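Local coordinates for cobalamin biosynthesis protein CobN (Mycobacterium tuberculosis, PDB 7C6O) that probably inserts cobalt into the corrin precursor as the large, catalytic subunit of the ATP-dependent cobaltochelatase of cobalamin biosynthesis, at residues Asp694-Asp699 / Val717-Arg722; Glu1065-Asp1070 / Arg1120-Asn1125; Ala723-Leu726 / Ala732-Gly735; Pro828-Val833 / Gly1098-Pro1103. All coordinates share one frame; numbering follows the deposited sequence.

Interaction 1: residues Asp694-Asp699 / Val717-Arg722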
loop_
_atom_site.group_PDB
_atom_site.type_symbol
_atom_site.label_atom_id
_atom_site.label_comp_id
_atom_site.label_asym_id
_atom_site.label_seq_id
_atom_site.Cartn_x
_atom_site.Cartn_y
_atom_site.Cartn_z
ATOM N N ASP A 694 3.208 9.173 -28.957
ATOM C CA ASP A 694 2.030 8.372 -28.653
ATOM C C ASP A 694 1.790 8.182 -27.161
ATOM O O ASP A 694 0.672 7.825 -26.769
ATOM C CB ASP A 694 2.161 7.000 -29.325
ATOM C CG ASP A 694 0.853 6.239 -29.374
ATOM O OD1 ASP A 694 -0.156 6.820 -29.828
ATOM O OD2 ASP A 694 0.840 5.056 -28.975
ATOM N N VAL A 695 2.799 8.414 -26.322
ATOM C CA VAL A 695 2.674 8.115 -24.900
ATOM C C VAL A 695 1.617 9.011 -24.261
ATOM O O VAL A 695 1.438 10.176 -24.644
ATOM C CB VAL A 695 4.038 8.266 -24.205
ATOM C CG1 VAL A 695 4.494 9.722 -24.208
ATOM C CG2 VAL A 695 3.983 7.710 -22.784
ATOM N N GLN A 696 0.890 8.458 -23.293
ATOM C CA GLN A 696 -0.077 9.238 -22.535
ATOM C C GLN A 696 0.636 10.039 -21.452
ATOM O O GLN A 696 1.480 9.503 -20.727
ATOM C CB GLN A 696 -1.127 8.321 -21.905
ATOM C CG GLN A 696 -2.036 7.629 -22.905
ATOM C CD GLN A 696 -3.035 8.581 -23.536
ATOM O OE1 GLN A 696 -3.447 8.398 -24.681
ATOM N NE2 GLN A 696 -3.436 9.596 -22.784
ATOM N N ILE A 697 0.298 11.323 -21.346
ATOM C CA ILE A 697 0.798 12.180 -20.280
ATOM C C ILE A 697 -0.393 12.891 -19.656
ATOM O O ILE A 697 -1.481 12.953 -20.232
ATOM C CB ILE A 697 1.832 13.214 -20.773
ATOM C CG1 ILE A 697 1.186 14.166 -21.780
ATOM C CG2 ILE A 697 3.043 12.521 -21.383
ATOM C CD1 ILE A 697 2.084 15.312 -22.204
ATOM N N ARG A 698 -0.189 13.426 -18.457
ATOM C CA ARG A 698 -1.284 14.138 -17.817
ATOM C C ARG A 698 -1.526 15.469 -18.517
ATOM O O ARG A 698 -0.592 16.137 -18.970
ATOM C CB ARG A 698 -1.013 14.341 -16.328
ATOM C CG ARG A 698 0.157 15.230 -15.972
ATOM C CD ARG A 698 0.286 15.263 -14.456
ATOM N NE ARG A 698 1.454 15.992 -13.972
ATOM C CZ ARG A 698 2.688 15.496 -13.963
ATOM N NH1 ARG A 698 2.915 14.280 -14.441
ATOM N NH2 ARG A 698 3.694 16.220 -13.487
ATOM N N ASP A 699 -2.800 15.832 -18.624
ATOM C CA ASP A 699 -3.278 17.002 -19.349
ATOM C C ASP A 699 -4.039 17.925 -18.406
ATOM O O ASP A 699 -5.019 18.574 -18.782
ATOM C CB ASP A 699 -4.141 16.581 -20.535
ATOM C CG ASP A 699 -4.373 17.709 -21.514
ATOM O OD1 ASP A 699 -3.412 18.456 -21.795
ATOM O OD2 ASP A 699 -5.513 17.845 -22.003
ATOM N N VAL A 717 -11.146 8.509 -21.970
ATOM C CA VAL A 717 -11.722 7.246 -22.423
ATOM C C VAL A 717 -10.827 6.599 -23.473
ATOM O O VAL A 717 -10.584 5.386 -23.439
ATOM C CB VAL A 717 -13.152 7.466 -22.951
ATOM C CG1 VAL A 717 -13.644 6.222 -23.675
ATOM C CG2 VAL A 717 -14.088 7.813 -21.803
ATOM N N LEU A 718 -10.317 7.397 -24.418
ATOM C CA LEU A 718 -9.386 6.872 -25.415
ATOM C C LEU A 718 -8.178 6.217 -24.758
ATOM O O LEU A 718 -7.748 5.133 -25.173
ATOM C CB LEU A 718 -8.929 7.990 -26.352
ATOM C CG LEU A 718 -9.684 8.211 -27.660
ATOM C CD1 LEU A 718 -9.132 9.436 -28.370
ATOM C CD2 LEU A 718 -9.576 6.979 -28.546
ATOM N N ALA A 719 -7.613 6.860 -23.733
ATOM C CA ALA A 719 -6.457 6.288 -23.051
ATOM C C ALA A 719 -6.819 4.986 -22.347
ATOM O O ALA A 719 -6.045 4.020 -22.372
ATOM C CB ALA A 719 -5.881 7.293 -22.055
ATOM N N ILE A 720 -7.993 4.940 -21.716
ATOM C CA ILE A 720 -8.417 3.730 -21.017
ATOM C C ILE A 720 -8.613 2.584 -22.003
ATOM O O ILE A 720 -8.200 1.446 -21.747
ATOM C CB ILE A 720 -9.696 4.009 -20.204
ATOM C CG1 ILE A 720 -9.379 4.936 -19.024
ATOM C CG2 ILE A 720 -10.328 2.709 -19.726
ATOM C CD1 ILE A 720 -10.602 5.480 -18.323
ATOM N N LEU A 721 -9.228 2.869 -23.152
ATOM C CA LEU A 721 -9.547 1.837 -24.130
ATOM C C LEU A 721 -8.336 1.342 -24.909
ATOM O O LEU A 721 -8.449 0.329 -25.607
ATOM C CB LEU A 721 -10.594 2.353 -25.119
ATOM C CG LEU A 721 -11.986 2.646 -24.560
ATOM C CD1 LEU A 721 -12.896 3.164 -25.665
ATOM C CD2 LEU A 721 -12.566 1.398 -23.911
ATOM N N ARG A 722 -7.193 2.028 -24.825
ATOM C CA ARG A 722 -6.034 1.597 -25.599
ATOM C C ARG A 722 -5.493 0.261 -25.104
ATOM O O ARG A 722 -4.940 -0.515 -25.893
ATOM C CB ARG A 722 -4.937 2.661 -25.554
ATOM C CG ARG A 722 -3.816 2.415 -26.552
ATOM C CD ARG A 722 -2.642 3.353 -26.339
ATOM N NE ARG A 722 -2.943 4.732 -26.713
ATOM C CZ ARG A 722 -2.060 5.723 -26.652
ATOM N NH1 ARG A 722 -0.823 5.484 -26.233
ATOM N NH2 ARG A 722 -2.409 6.952 -27.010
#

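Interaction 2: residues Glu1065-Asp1070 / Arg1120-Asn1125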
loop_
_atom_site.group_PDB
_atom_site.type_symbol
_atom_site.label_atom_id
_atom_site.label_comp_id
_atom_site.label_asym_id
_atom_site.label_seq_id
_atom_site.Cartn_x
_atom_site.Cartn_y
_atom_site.Cartn_z
ATOM N N GLU A 1065 0.336 7.323 -15.058
ATOM C CA GLU A 1065 -0.169 8.563 -14.479
ATOM C C GLU A 1065 0.947 9.498 -14.026
ATOM O O GLU A 1065 0.730 10.712 -13.950
ATOM C CB GLU A 1065 -1.095 8.247 -13.303
ATOM C CG GLU A 1065 -2.415 7.587 -13.700
ATOM C CD GLU A 1065 -2.314 6.075 -13.877
ATOM O OE1 GLU A 1065 -1.187 5.533 -13.929
ATOM O OE2 GLU A 1065 -3.375 5.426 -13.967
ATOM N N HIS A 1066 2.127 8.967 -13.714
ATOM C CA HIS A 1066 3.280 9.781 -13.359
ATOM C C HIS A 1066 4.517 9.156 -13.986
ATOM O O HIS A 1066 4.482 8.023 -14.475
ATOM C CB HIS A 1066 3.442 9.900 -11.838
ATOM C CG HIS A 1066 3.819 8.614 -11.171
ATOM N ND1 HIS A 1066 2.901 7.809 -10.532
ATOM C CD2 HIS A 1066 5.016 7.991 -11.048
ATOM C CE1 HIS A 1066 3.517 6.748 -10.040
ATOM N NE2 HIS A 1066 4.800 6.832 -10.343
ATOM N N ASP A 1067 5.624 9.896 -13.967
ATOM C CA ASP A 1067 6.867 9.417 -14.561
ATOM C C ASP A 1067 8.010 9.577 -13.562
ATOM O O ASP A 1067 7.818 10.022 -12.426
ATOM C CB ASP A 1067 7.169 10.132 -15.889
ATOM C CG ASP A 1067 7.197 11.646 -15.761
ATOM O OD1 ASP A 1067 7.952 12.172 -14.915
ATOM O OD2 ASP A 1067 6.476 12.317 -16.536
ATOM N N ILE A 1068 9.218 9.206 -13.996
ATOM C CA ILE A 1068 10.353 9.147 -13.078
ATOM C C ILE A 1068 10.840 10.520 -12.647
ATOM O O ILE A 1068 11.631 10.615 -11.699
ATOM C CB ILE A 1068 11.527 8.355 -13.690
ATOM C CG1 ILE A 1068 12.049 9.040 -14.953
ATOM C CG2 ILE A 1068 11.099 6.928 -13.987
ATOM C CD1 ILE A 1068 13.396 8.505 -15.422
ATOM N N ALA A 1069 10.395 11.584 -13.315
ATOM C CA ALA A 1069 10.667 12.948 -12.889
ATOM C C ALA A 1069 9.483 13.567 -12.155
ATOM O O ALA A 1069 9.511 14.765 -11.853
ATOM C CB ALA A 1069 11.055 13.811 -14.093
ATOM N N ASP A 1070 8.448 12.770 -11.865
ATOM C CA ASP A 1070 7.252 13.214 -11.159
ATOM C C ASP A 1070 7.235 12.828 -9.690
ATOM O O ASP A 1070 6.428 13.379 -8.933
ATOM C CB ASP A 1070 5.992 12.627 -11.810
ATOM C CG ASP A 1070 5.444 13.502 -12.900
ATOM O OD1 ASP A 1070 5.697 14.724 -12.855
ATOM O OD2 ASP A 1070 4.755 12.970 -13.797
ATOM N N ARG A 1120 11.332 15.347 -23.093
ATOM C CA ARG A 1120 10.700 15.893 -24.289
ATOM C C ARG A 1120 9.195 15.646 -24.309
ATOM O O ARG A 1120 8.432 16.525 -24.718
ATOM C CB ARG A 1120 11.348 15.309 -25.542
ATOM C CG ARG A 1120 12.794 15.721 -25.743
ATOM C CD ARG A 1120 13.171 15.539 -27.192
ATOM N NE ARG A 1120 14.605 15.647 -27.439
ATOM C CZ ARG A 1120 15.215 16.752 -27.850
ATOM N NH1 ARG A 1120 14.521 17.864 -28.052
ATOM N NH2 ARG A 1120 16.525 16.740 -28.059
ATOM N N ALA A 1121 8.744 14.461 -23.880
ATOM C CA ALA A 1121 7.321 14.155 -23.959
ATOM C C ALA A 1121 6.498 14.864 -22.890
ATOM O O ALA A 1121 5.287 15.032 -23.075
ATOM C CB ALA A 1121 7.089 12.643 -23.863
ATOM N N ARG A 1122 7.115 15.289 -21.788
ATOM C CA ARG A 1122 6.337 15.852 -20.692
ATOM C C ARG A 1122 6.955 17.130 -20.136
ATOM O O ARG A 1122 6.287 18.167 -20.088
ATOM C CB ARG A 1122 6.173 14.809 -19.579
ATOM C CG ARG A 1122 4.992 15.058 -18.644
ATOM C CD ARG A 1122 5.398 15.863 -17.422
ATOM N NE ARG A 1122 6.344 15.138 -16.577
ATOM C CZ ARG A 1122 7.018 15.686 -15.572
ATOM N NH1 ARG A 1122 6.857 16.974 -15.288
ATOM N NH2 ARG A 1122 7.861 14.949 -14.855
ATOM N N VAL A 1123 8.228 17.066 -19.730
ATOM C CA VAL A 1123 8.826 18.130 -18.922
ATOM C C VAL A 1123 8.746 19.475 -19.639
ATOM O O VAL A 1123 8.297 20.475 -19.065
ATOM C CB VAL A 1123 10.277 17.776 -18.551
ATOM C CG1 VAL A 1123 10.946 18.944 -17.844
ATOM C CG2 VAL A 1123 10.309 16.532 -17.668
ATOM N N VAL A 1124 9.180 19.525 -20.894
ATOM C CA VAL A 1124 9.140 20.760 -21.671
ATOM C C VAL A 1124 8.122 20.673 -22.808
ATOM O O VAL A 1124 8.191 21.444 -23.767
ATOM C CB VAL A 1124 10.534 21.142 -22.198
ATOM C CG1 VAL A 1124 11.466 21.462 -21.040
ATOM C CG2 VAL A 1124 11.107 20.032 -23.061
ATOM N N ASN A 1125 7.182 19.744 -22.713
ATOM C CA ASN A 1125 6.093 19.661 -23.676
ATOM C C ASN A 1125 5.151 20.838 -23.460
ATOM O O ASN A 1125 4.575 20.962 -22.371
ATOM C CB ASN A 1125 5.353 18.333 -23.510
ATOM C CG ASN A 1125 4.349 18.075 -24.616
ATOM O OD1 ASN A 1125 3.775 19.000 -25.185
ATOM N ND2 ASN A 1125 4.132 16.801 -24.923
#

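Interaction 3: residues Ala723-Leu726 / Ala732-Gly735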
loop_
_atom_site.group_PDB
_atom_site.type_symbol
_atom_site.label_atom_id
_atom_site.label_comp_id
_atom_site.label_asym_id
_atom_site.label_seq_id
_atom_site.Cartn_x
_atom_site.Cartn_y
_atom_site.Cartn_z
ATOM N N ALA A 723 -5.652 -0.030 -23.820
ATOM C CA ALA A 723 -5.095 -1.245 -23.251
ATOM C C ALA A 723 -6.021 -2.432 -23.469
ATOM O O ALA A 723 -7.241 -2.284 -23.595
ATOM C CB ALA A 723 -4.845 -1.069 -21.753
ATOM N N ARG A 724 -5.427 -3.621 -23.533
ATOM C CA ARG A 724 -6.220 -4.839 -23.472
ATOM C C ARG A 724 -6.844 -4.948 -22.085
ATOM O O ARG A 724 -6.177 -4.723 -21.068
ATOM C CB ARG A 724 -5.357 -6.060 -23.809
ATOM C CG ARG A 724 -5.021 -6.988 -22.647
ATOM C CD ARG A 724 -3.730 -6.586 -21.944
ATOM N NE ARG A 724 -3.534 -7.347 -20.711
ATOM C CZ ARG A 724 -3.711 -6.853 -19.490
ATOM N NH1 ARG A 724 -4.073 -5.587 -19.330
ATOM N NH2 ARG A 724 -3.516 -7.622 -18.428
ATOM N N GLN A 725 -8.133 -5.262 -22.041
ATOM C CA GLN A 725 -8.876 -5.208 -20.791
ATOM C C GLN A 725 -8.795 -6.530 -20.041
ATOM O O GLN A 725 -9.115 -7.588 -20.593
ATOM C CB GLN A 725 -10.340 -4.844 -21.054
ATOM C CG GLN A 725 -10.536 -3.517 -21.772
ATOM C CD GLN A 725 -10.002 -2.332 -20.985
ATOM O OE1 GLN A 725 -9.845 -2.396 -19.762
ATOM N NE2 GLN A 725 -9.718 -1.241 -21.687
ATOM N N LEU A 726 -8.356 -6.461 -18.788
ATOM C CA LEU A 726 -8.571 -7.535 -17.826
ATOM C C LEU A 726 -9.850 -7.197 -17.071
ATOM O O LEU A 726 -9.866 -6.281 -16.242
ATOM C CB LEU A 726 -7.383 -7.677 -16.877
ATOM C CG LEU A 726 -7.481 -8.787 -15.828
ATOM C CD1 LEU A 726 -7.536 -10.160 -16.488
ATOM C CD2 LEU A 726 -6.317 -8.708 -14.857
ATOM N N ALA A 732 -11.310 -10.592 -22.571
ATOM C CA ALA A 732 -12.300 -10.683 -23.639
ATOM C C ALA A 732 -12.357 -9.447 -24.526
ATOM O O ALA A 732 -12.651 -9.569 -25.721
ATOM C CB ALA A 732 -13.687 -10.947 -23.047
ATOM N N ILE A 733 -12.096 -8.263 -23.984
ATOM C CA ILE A 733 -12.167 -7.015 -24.740
ATOM C C ILE A 733 -10.745 -6.593 -25.096
ATOM O O ILE A 733 -9.924 -6.408 -24.185
ATOM C CB ILE A 733 -12.886 -5.911 -23.951
ATOM C CG1 ILE A 733 -14.298 -6.358 -23.567
ATOM C CG2 ILE A 733 -12.937 -4.622 -24.759
ATOM C CD1 ILE A 733 -14.455 -6.682 -22.100
ATOM N N PRO A 734 -10.415 -6.428 -26.370
ATOM C CA PRO A 734 -9.071 -5.990 -26.754
ATOM C C PRO A 734 -8.953 -4.474 -26.642
ATOM O O PRO A 734 -9.916 -3.770 -26.341
ATOM C CB PRO A 734 -8.966 -6.452 -28.208
ATOM C CG PRO A 734 -10.367 -6.324 -28.715
ATOM C CD PRO A 734 -11.275 -6.653 -27.547
ATOM N N GLY A 735 -7.744 -3.978 -26.890
ATOM C CA GLY A 735 -7.565 -2.549 -27.044
ATOM C C GLY A 735 -8.290 -2.035 -28.273
ATOM O O GLY A 735 -8.494 -2.754 -29.251
HETATM O O HOH W 1 -10.450 -1.501 -24.611
HETATM O O HOH W 2 -11.635 -8.151 -21.024
#

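Interaction 4: residues Pro828-Val833 / Gly1098-Pro1103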
loop_
_atom_site.group_PDB
_atom_site.type_symbol
_atom_site.label_atom_id
_atom_site.label_comp_id
_atom_site.label_asym_id
_atom_site.label_seq_id
_atom_site.Cartn_x
_atom_site.Cartn_y
_atom_site.Cartn_z
ATOM N N PRO A 828 -6.476 2.601 -13.995
ATOM C CA PRO A 828 -7.450 2.329 -15.061
ATOM C C PRO A 828 -6.869 2.458 -16.460
ATOM O O PRO A 828 -7.587 2.218 -17.437
ATOM C CB PRO A 828 -8.540 3.381 -14.812
ATOM C CG PRO A 828 -7.804 4.520 -14.178
ATOM C CD PRO A 828 -6.718 3.896 -13.332
ATOM N N LEU A 829 -5.598 2.841 -16.582
ATOM C CA LEU A 829 -4.899 2.885 -17.859
ATOM C C LEU A 829 -4.177 1.581 -18.176
ATOM O O LEU A 829 -3.621 1.446 -19.270
ATOM C CB LEU A 829 -3.893 4.040 -17.873
ATOM C CG LEU A 829 -4.431 5.437 -17.564
ATOM C CD1 LEU A 829 -3.298 6.456 -17.573
ATOM C CD2 LEU A 829 -5.515 5.827 -18.559
ATOM N N ARG A 830 -4.169 0.624 -17.249
ATOM C CA ARG A 830 -3.506 -0.657 -17.443
ATOM C C ARG A 830 -4.518 -1.792 -17.602
ATOM O O ARG A 830 -4.271 -2.922 -17.175
ATOM C CB ARG A 830 -2.551 -0.940 -16.284
ATOM C CG ARG A 830 -1.369 -1.843 -16.624
ATOM C CD ARG A 830 -0.492 -2.046 -15.394
ATOM N NE ARG A 830 0.784 -2.698 -15.687
ATOM C CZ ARG A 830 1.049 -3.978 -15.440
ATOM N NH1 ARG A 830 0.123 -4.761 -14.901
ATOM N NH2 ARG A 830 2.243 -4.478 -15.732
ATOM N N GLY A 831 -5.663 -1.498 -18.214
ATOM C CA GLY A 831 -6.663 -2.519 -18.466
ATOM C C GLY A 831 -7.399 -2.995 -17.236
ATOM O O GLY A 831 -7.839 -4.148 -17.192
ATOM N N LEU A 832 -7.550 -2.136 -16.232
ATOM C CA LEU A 832 -8.162 -2.499 -14.954
ATOM C C LEU A 832 -9.325 -1.546 -14.681
ATOM O O LEU A 832 -9.256 -0.696 -13.786
ATOM C CB LEU A 832 -7.114 -2.454 -13.821
ATOM C CG LEU A 832 -5.835 -3.261 -14.045
ATOM C CD1 LEU A 832 -4.802 -2.949 -12.970
ATOM C CD2 LEU A 832 -6.133 -4.752 -14.077
ATOM N N VAL A 833 -10.405 -1.696 -15.453
ATOM C CA VAL A 833 -11.512 -0.750 -15.360
ATOM C C VAL A 833 -12.245 -0.874 -14.024
ATOM O O VAL A 833 -12.832 0.103 -13.543
ATOM C CB VAL A 833 -12.451 -0.936 -16.570
ATOM C CG1 VAL A 833 -13.800 -0.256 -16.351
ATOM C CG2 VAL A 833 -11.796 -0.377 -17.828
ATOM N N GLY A 1098 12.822 -0.707 -16.710
ATOM C CA GLY A 1098 11.922 -1.681 -17.296
ATOM C C GLY A 1098 10.528 -1.104 -17.434
ATOM O O GLY A 1098 9.917 -0.714 -16.436
ATOM N N ASP A 1099 10.012 -1.028 -18.657
ATOM C CA ASP A 1099 8.711 -0.418 -18.918
ATOM C C ASP A 1099 7.661 -1.523 -18.938
ATOM O O ASP A 1099 7.509 -2.232 -19.937
ATOM C CB ASP A 1099 8.732 0.366 -20.229
ATOM C CG ASP A 1099 7.454 1.162 -20.464
ATOM O OD1 ASP A 1099 6.477 0.987 -19.706
ATOM O OD2 ASP A 1099 7.430 1.973 -21.417
ATOM N N ASN A 1100 6.927 -1.666 -17.835
ATOM C CA ASN A 1100 5.793 -2.580 -17.770
ATOM C C ASN A 1100 4.478 -1.820 -17.609
ATOM O O ASN A 1100 3.554 -2.278 -16.934
ATOM C CB ASN A 1100 5.974 -3.621 -16.662
ATOM C CG ASN A 1100 6.166 -3.009 -15.278
ATOM O OD1 ASN A 1100 6.712 -1.917 -15.131
ATOM N ND2 ASN A 1100 5.738 -3.740 -14.249
ATOM N N THR A 1101 4.381 -0.643 -18.236
ATOM C CA THR A 1101 3.090 0.033 -18.327
ATOM C C THR A 1101 2.136 -0.728 -19.236
ATOM O O THR A 1101 0.914 -0.643 -19.065
ATOM C CB THR A 1101 3.264 1.467 -18.838
ATOM O OG1 THR A 1101 3.942 1.453 -20.104
ATOM C CG2 THR A 1101 4.052 2.303 -17.841
ATOM N N ARG A 1102 2.674 -1.471 -20.198
ATOM C CA ARG A 1102 1.887 -2.304 -21.108
ATOM C C ARG A 1102 2.388 -3.736 -20.994
ATOM O O ARG A 1102 3.438 -4.076 -21.570
ATOM C CB ARG A 1102 2.002 -1.799 -22.545
ATOM C CG ARG A 1102 1.459 -0.390 -22.745
ATOM C CD ARG A 1102 2.161 0.330 -23.894
ATOM N NE ARG A 1102 2.050 -0.393 -25.158
ATOM C CZ ARG A 1102 2.551 0.040 -26.311
ATOM N NH1 ARG A 1102 3.198 1.196 -26.366
ATOM N NH2 ARG A 1102 2.403 -0.682 -27.414
ATOM N N PRO A 1103 1.691 -4.603 -20.256
ATOM C CA PRO A 1103 2.198 -5.971 -20.051
ATOM C C PRO A 1103 2.370 -6.765 -21.334
ATOM O O PRO A 1103 3.159 -7.716 -21.349
ATOM C CB PRO A 1103 1.136 -6.607 -19.142
ATOM C CG PRO A 1103 0.447 -5.455 -18.488
ATOM C CD PRO A 1103 0.458 -4.345 -19.494
HETATM O O HOH W 3 -0.877 1.561 -18.582
#

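Interaction 1: residues Asp694-Asp699 / Val717-Arg722
Gln696 reaches from strand 696-698 to helix 710-722, where it packs on Ala719 and turns its amide toward Arg722. From CB, which points at the helix, the chain continues to CG, 4.0 Å from Ala719 CB; this same CG lies over one face of the Arg722 guanidinium, shifted toward its rim. A bend about CB-CG (chi2 -72°) swings the amide across the methyl of the helix, so that CD approaches Ala719 CB to 3.5 Å and NE2 approaches that carbon to 3.4 Å. OE1 ends 2.9 Å from Arg722 NH2, but the amide and guanidinium planes stand 64° apart and the angle is too poor for a hydrogen bond.

The firm polar link goes to Asp694 instead. Arg722 NH1 donates to Asp694 O at 2.8 Å (N-H...O 155°); the oxygen lies in the guanidinium plane, while the nitrogen sits above the plane of the carbonyl. NH2 adds a weak second bond to that oxygen. Asp694 OD2 lies over the face opposite Gln696, 3.2 Å from Arg722 NH1, a salt bridge of charges alone. The carboxylate is held more strongly by Arg619, which with Arg737 engages OD1, while OD2 also binds a glycerol. An arginine carried by helix 710-722 thus binds the carbonyl of the last residue of helix 675-694, just before the chain enters the two-stranded antiparallel sheet with strand 617-619.

Interaction 2: residues Glu1065-Asp1070 / Arg1120-Asn1125
Arg1122 slides its guanidinium under the carboxylate of Asp1070, whose OD1 stands over one face toward the rim, 3.0 Å from NH2. No N-H points at that oxygen, so this is a salt bridge of charges only. The methyl CG2 of Val1123 lies over the centre of the opposite face. Within its own plane the same group grips Asp1067 side-on: NE donates to OD2 at 2.8 Å and NH2 to OD1 at 2.8 Å, each through a syn lone pair, and the two flat groups are only 12° from coplanar. Bends at chi2 (-93°) and chi3 bring the guanidinium round to this pair of hydrogen bonds. Asp1067 OD1 also accepts from Ala1069 N through its anti lone pair, closing an Asx turn that fixes the carboxylate, and Ala1069 O takes a weak bond from NH2.

Asp1070 OD2 also faces Arg698, a salt bridge whose exact geometry is doubtful, and Arg1122 NH1 bonds Thr1146 OG1. The salt-bridge network therefore ties the loop between strand 1056-1061 and helix 1072-1089 to the wide, pi-type last turn of helix 1111-1123, with Thr1146 of helix 1136-1157 packed against both and Leu1150 against the loop.

Interaction 3: residues Ala723-Leu726 / Ala732-Gly735
This is an antiparallel approach of two non-regular backbone segments, both in the loop between helix 710-722 and helix 736-739; the loop turns back on itself, and its two arms are joined by one direct backbone bond and two waters. Gln725 N donates to Ile733 O at 3.0 Å, with an N-H...O angle of 162°. On one flank of this bond, water 2 spans the gap from Gln725 O, 2.6 Å away, to Ile733 N, from which it accepts. On the other, water 1 accepts from Gln725 NE2 at 3.0 Å and lies 2.9 Å from Pro734 O. Further along, Gly735 CA makes a C-H...O contact with Ala723 O.

Side-chain packing joins Gln725 and Ile733. Gln725 CB rests 3.5 Å from Ile733 O, and Gln725 CG, lying beside the backbone N (chi1 -58°), meets Ile733 CG2 at 4.0 Å, the two chains crossing at a slant. A further bend at chi2 folds the glutamine amide back, and there NE2 also bonds Ile720 O in the preceding helix. One amide nitrogen thus ties the loop both to that helix and, through water, to Pro734.

Helix 784-801 packs along this loop, with Val789 against Ile733 and Pro734 and with Phe792 against Gln725 and Ile733; Gln738 of helix 736-739 accepts from Gly735 N.

Interaction 4: residues Pro828-Val833 / Gly1098-Pro1103
Arg830 and Pro1103 form the tight part of this contact: Pro1103 CG sits over the centre of the guanidinium, 3.4 Å from Arg830 CZ, so that the proline covers one face of the cation with a methylene. At the edge of the same group Arg830 holds a single carbonyl side-on with two nitrogens. NH2 donates to Asn1100 O at 2.8 Å, in the carbonyl plane, and NE to that oxygen at 3.1 Å; the acceptor lies within 3° of the guanidinium plane in both. The arginine chain runs extended from CG to NE, its CG anti to the backbone N (chi1 -153°), and on the way CG passes 3.6 Å from Thr1101 O.

Nearer the arginine backbone the two segments stand further apart and a water takes over. Water 3 lies 2.9 Å from Thr1101 O and makes only a weak bond to Leu829 O. Behind this, the turn after strand 1094-1099 is braced from within: Asp1099 OD1 accepts from both Thr1101 N, as an Asx turn, and Thr1101 OG1, the hydroxyl bond being 2.6 Å.

Asp896 OD2 pairs with Arg830 NH2 and also accepts from Asn1100 ND2. The buried guanidinium is therefore met by one carbonyl and one carboxylate, and the carboxylate probably offsets much of its charge while tying both segments to a third part of the chain.

Overall arrangement
Helix 710-722 and the loops beside it join interactions 1, 3 and 4; interaction 2 is reached through strand 696-698 and Glu1065. Interactions 1 and 4 have centres about 11 Å apart and meet where Ala719 CB packs on Leu829 CD2 at 3.8 Å. Interaction 3 is equally close to interaction 4, linked by the bond of Leu726 N to Gly831 O at 2.9 Å, and lies about 14 Å centre to centre from interaction 1. Interaction 2 touches interaction 1 where Ile697 packs on Ala1121 and interaction 4 through Glu1065 against Pro828 and Leu829, but is about 10 Å from interaction 3 at the nearest atoms. The bound sodium, at Asp125 and Ser127, involves none of these segments.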